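Local coordinates for protein Sf11-rnase (Nicotiana alata, PDB 1IOO) that cleaves RNA as a secreted T2-family ribonuclease of the style, associated with gametophytic self-incompatibility, by which the plant rejects its own pollen, at residues 1-6 against 38-43. Residues are numbered along the deposited sequence; the frame is centred on the assembly and turned at random.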
ATOM      1  N   ASP A   1       3.957 -22.267  -2.121  1.00 33.67           N
ATOM      2  CA  ASP A   1       4.088 -20.971  -2.842  1.00 32.92           C
ATOM      3  C   ASP A   1       2.759 -20.222  -2.842  1.00 31.72           C
ATOM      4  O   ASP A   1       1.711 -20.795  -3.147  1.00 33.28           O
ATOM      5  CB  ASP A   1       4.550 -21.218  -4.281  1.00 34.06           C
ATOM      6  CG  ASP A   1       4.666 -19.940  -5.079  1.00 35.76           C
ATOM      7  OD1 ASP A   1       5.250 -18.971  -4.554  1.00 35.97           O
ATOM      8  OD2 ASP A   1       4.180 -19.905  -6.231  1.00 36.96           O
ATOM      9  N   PHE A   2       2.808 -18.942  -2.490  1.00 28.90           N
ATOM     10  CA  PHE A   2       1.608 -18.122  -2.451  1.00 25.56           C
ATOM     11  C   PHE A   2       1.091 -17.846  -3.861  1.00 24.46           C
ATOM     12  O   PHE A   2       1.782 -18.109  -4.847  1.00 24.89           O
ATOM     13  CB  PHE A   2       1.881 -16.828  -1.680  1.00 24.14           C
ATOM     14  CG  PHE A   2       2.976 -15.991  -2.264  1.00 20.71           C
ATOM     15  CD1 PHE A   2       2.670 -14.878  -3.037  1.00 20.10           C
ATOM     16  CD2 PHE A   2       4.312 -16.310  -2.045  1.00 21.13           C
ATOM     17  CE1 PHE A   2       3.674 -14.093  -3.582  1.00 18.06           C
ATOM     18  CE2 PHE A   2       5.327 -15.530  -2.590  1.00 18.63           C
ATOM     19  CZ  PHE A   2       5.006 -14.416  -3.361  1.00 19.66           C
ATOM     20  N   GLU A   3      -0.117 -17.302  -3.952  1.00 23.28           N
ATOM     21  CA  GLU A   3      -0.755 -17.071  -5.243  1.00 22.20           C
ATOM     22  C   GLU A   3      -0.407 -15.714  -5.853  1.00 20.03           C
ATOM     23  O   GLU A   3      -0.251 -15.614  -7.069  1.00 19.73           O
ATOM     24  CB  GLU A   3      -2.271 -17.212  -5.099  1.00 23.83           C
ATOM     25  CG  GLU A   3      -2.694 -18.567  -4.544  1.00 28.01           C
ATOM     26  CD  GLU A   3      -4.197 -18.740  -4.488  1.00 29.45           C
ATOM     27  OE1 GLU A   3      -4.880 -17.850  -3.945  1.00 30.15           O
ATOM     28  OE2 GLU A   3      -4.695 -19.774  -4.984  1.00 32.77           O
ATOM     29  N   TYR A   4      -0.297 -14.671  -5.037  1.00 18.55           N
ATOM     30  CA  TYR A   4      -0.005 -13.350  -5.593  1.00 15.78           C
ATOM     31  C   TYR A   4       0.609 -12.409  -4.570  1.00 14.32           C
ATOM     32  O   TYR A   4       0.636 -12.687  -3.371  1.00 13.55           O
ATOM     33  CB  TYR A   4      -1.300 -12.722  -6.129  1.00 14.38           C
ATOM     34  CG  TYR A   4      -2.340 -12.442  -5.058  1.00 15.07           C
ATOM     35  CD1 TYR A   4      -2.393 -11.207  -4.410  1.00 15.33           C
ATOM     36  CD2 TYR A   4      -3.244 -13.429  -4.659  1.00 16.17           C
ATOM     37  CE1 TYR A   4      -3.317 -10.965  -3.392  1.00 16.13           C
ATOM     38  CE2 TYR A   4      -4.169 -13.199  -3.643  1.00 15.18           C
ATOM     39  CZ  TYR A   4      -4.202 -11.972  -3.012  1.00 16.09           C
ATOM     40  OH  TYR A   4      -5.096 -11.756  -1.988  1.00 17.71           O
ATOM     41  N   LEU A   5       1.125 -11.293  -5.072  1.00 12.26           N
ATOM     42  CA  LEU A   5       1.677 -10.236  -4.242  1.00 11.46           C
ATOM     43  C   LEU A   5       0.787  -9.015  -4.338  1.00 10.36           C
ATOM     44  O   LEU A   5       0.416  -8.606  -5.438  1.00 12.02           O
ATOM     45  CB  LEU A   5       3.067  -9.817  -4.728  1.00 11.41           C
ATOM     46  CG  LEU A   5       4.303 -10.656  -4.447  1.00 13.84           C
ATOM     47  CD1 LEU A   5       5.476 -10.048  -5.203  1.00 13.40           C
ATOM     48  CD2 LEU A   5       4.588 -10.679  -2.951  1.00 12.60           C
ATOM     49  N   GLN A   6       0.418  -8.443  -3.202  1.00  9.14           N
ATOM     50  CA  GLN A   6      -0.403  -7.252  -3.231  1.00 10.12           C
ATOM     51  C   GLN A   6       0.362  -6.044  -2.728  1.00  9.57           C
ATOM     52  O   GLN A   6       0.764  -5.990  -1.565  1.00  9.71           O
ATOM     53  CB  GLN A   6      -1.678  -7.419  -2.390  1.00 11.93           C
ATOM     54  CG  GLN A   6      -2.538  -6.156  -2.444  1.00 14.57           C
ATOM     55  CD  GLN A   6      -3.792  -6.221  -1.604  1.00 18.92           C
ATOM     56  OE1 GLN A   6      -4.589  -5.282  -1.600  1.00 23.28           O
ATOM     57  NE2 GLN A   6      -3.976  -7.321  -0.884  1.00 23.46           N
ATOM     58  N   ASN A  38      -2.901 -15.405  -0.615  1.00 17.49           N
ATOM     59  CA  ASN A  38      -3.730 -16.383  -1.286  1.00 18.76           C
ATOM     60  C   ASN A  38      -5.162 -15.870  -1.309  1.00 20.35           C
ATOM     61  O   ASN A  38      -5.560 -15.105  -0.429  1.00 20.50           O
ATOM     62  CB  ASN A  38      -3.687 -17.723  -0.547  1.00 19.77           C
ATOM     63  CG  ASN A  38      -2.309 -18.352  -0.552  1.00 20.27           C
ATOM     64  OD1 ASN A  38      -1.682 -18.499  -1.601  1.00 20.35           O
ATOM     65  ND2 ASN A  38      -1.834 -18.736   0.627  1.00 21.22           N
ATOM     66  N   VAL A  39      -5.934 -16.266  -2.312  1.00 22.71           N
ATOM     67  CA  VAL A  39      -7.312 -15.810  -2.416  1.00 25.12           C
ATOM     68  C   VAL A  39      -8.168 -16.373  -1.284  1.00 27.12           C
ATOM     69  O   VAL A  39      -8.958 -15.653  -0.673  1.00 27.40           O
ATOM     70  CB  VAL A  39      -7.932 -16.222  -3.767  1.00 26.10           C
ATOM     71  CG1 VAL A  39      -9.332 -15.638  -3.899  1.00 25.77           C
ATOM     72  CG2 VAL A  39      -7.046 -15.743  -4.907  1.00 25.25           C
ATOM     73  N   LYS A  40      -7.992 -17.660  -1.003  1.00 29.30           N
ATOM     74  CA  LYS A  40      -8.751 -18.345   0.040  1.00 31.22           C
ATOM     75  C   LYS A  40      -8.609 -17.653   1.394  1.00 31.84           C
ATOM     76  O   LYS A  40      -9.387 -16.762   1.731  1.00 32.81           O
ATOM     77  CB  LYS A  40      -8.294 -19.803   0.152  1.00 32.03           C
ATOM     78  CG  LYS A  40      -6.784 -19.984   0.240  1.00 34.27           C
ATOM     79  CD  LYS A  40      -6.413 -21.440   0.458  1.00 36.44           C
ATOM     80  CE  LYS A  40      -4.912 -21.654   0.323  1.00 37.09           C
ATOM     81  NZ  LYS A  40      -4.445 -21.391  -1.067  1.00 36.98           N
ATOM     82  N   THR A  41      -7.617 -18.078   2.171  1.00 31.96           N
ATOM     83  CA  THR A  41      -7.387 -17.517   3.494  1.00 31.07           C
ATOM     84  C   THR A  41      -6.177 -16.591   3.496  1.00 29.83           C
ATOM     85  O   THR A  41      -5.253 -16.759   2.702  1.00 28.64           O
ATOM     86  CB  THR A  41      -7.178 -18.640   4.534  1.00 32.66           C
ATOM     87  OG1 THR A  41      -6.966 -18.068   5.830  1.00 35.23           O
ATOM     88  CG2 THR A  41      -5.983 -19.501   4.158  1.00 33.93           C
ATOM     89  N   ARG A  42      -6.188 -15.613   4.394  1.00 28.23           N
ATOM     90  CA  ARG A  42      -5.096 -14.654   4.485  1.00 26.60           C
ATOM     91  C   ARG A  42      -3.802 -15.311   4.947  1.00 24.38           C
ATOM     92  O   ARG A  42      -3.785 -16.077   5.912  1.00 24.64           O
ATOM     93  CB  ARG A  42      -5.479 -13.510   5.425  1.00 29.43           C
ATOM     94  CG  ARG A  42      -6.490 -12.547   4.815  1.00 33.07           C
ATOM     95  CD  ARG A  42      -5.863 -11.733   3.685  1.00 35.60           C
ATOM     96  NE  ARG A  42      -6.645 -11.768   2.450  1.00 38.91           N
ATOM     97  CZ  ARG A  42      -6.686 -12.801   1.612  1.00 39.69           C
ATOM     98  NH1 ARG A  42      -5.989 -13.895   1.869  1.00 41.38           N
ATOM     99  NH2 ARG A  42      -7.425 -12.737   0.513  1.00 40.59           N
ATOM    100  N   LEU A  43      -2.724 -15.015   4.232  1.00 20.85           N
ATOM    101  CA  LEU A  43      -1.404 -15.540   4.551  1.00 19.03           C
ATOM    102  C   LEU A  43      -0.616 -14.522   5.370  1.00 17.33           C
ATOM    103  O   LEU A  43      -0.509 -13.362   4.977  1.00 14.22           O
ATOM    104  CB  LEU A  43      -0.664 -15.846   3.249  1.00 19.76           C
ATOM    105  CG  LEU A  43       0.670 -16.579   3.318  1.00 19.67           C
ATOM    106  CD1 LEU A  43       0.492 -17.896   4.068  1.00 20.54           C
ATOM    107  CD2 LEU A  43       1.180 -16.818   1.905  1.00 20.76           C
TER
HETATM  108  O   HOH W   1      -1.368 -21.019  -2.149  1.00 35.27           O
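Glu3 and Asn38 bring the two backbones nearest, their CA atoms 5.0 Å apart, at the place where the strand beginning at Tyr4 and the loop following strand 30-37 meet. No backbone-to-backbone hydrogen bond joins 1-6 to 38-43; the pairing is made one residue earlier, where Glu3 and Tyr4 both face Asp37. Side chains carry the contact onward. Glu3 OE1 accepts a hydrogen bond from Val39 N at 2.5 Å, short and nearly straight (174° at the hydrogen), which meets the oxygen almost along its C-O axis. With CG anti to its carbonyl carbon (chi1 -57°) and an extended chain beyond, the carboxylate arrives at this N-H after crossing the Asn38 side chain at about a right angle. Asn38 OD1 answers in the reverse direction, taking a weak bond from Glu3 N (3.1 Å, 127°) and a firmer one from a water at 2.6 Å, which also donates to Asp1 O. Replacing Glu3 by alanine is likely to leave the Val39 amide without this acceptor and Lys40 NZ without the negative charge nearby. Val39 N lies at the edge of the Tyr4 ring, near its plane, and CE2 packs against Val39 CG2. Tyr4 OH sits over one face of the Arg42 guanidinium, 3.6 Å from NH2, with ring and guanidinium planes nearly perpendicular. The guanidinium is held by Asn38 O, to which Arg42 NH1 donates at 2.6 Å, and by a salt bridge from NH1 to Asp37, at the end of strand 30-37. Phe2 CB packs against Leu43 CD2 at 3.7 Å; the Leu43 side chain lies about 7 Å from that of His91, the catalytic proton acceptor. Two residues opposite one define a classic beta bulge, here at the end of the antiparallel pairing of strands 4-10 and 30-37 in the RNase T2 fold.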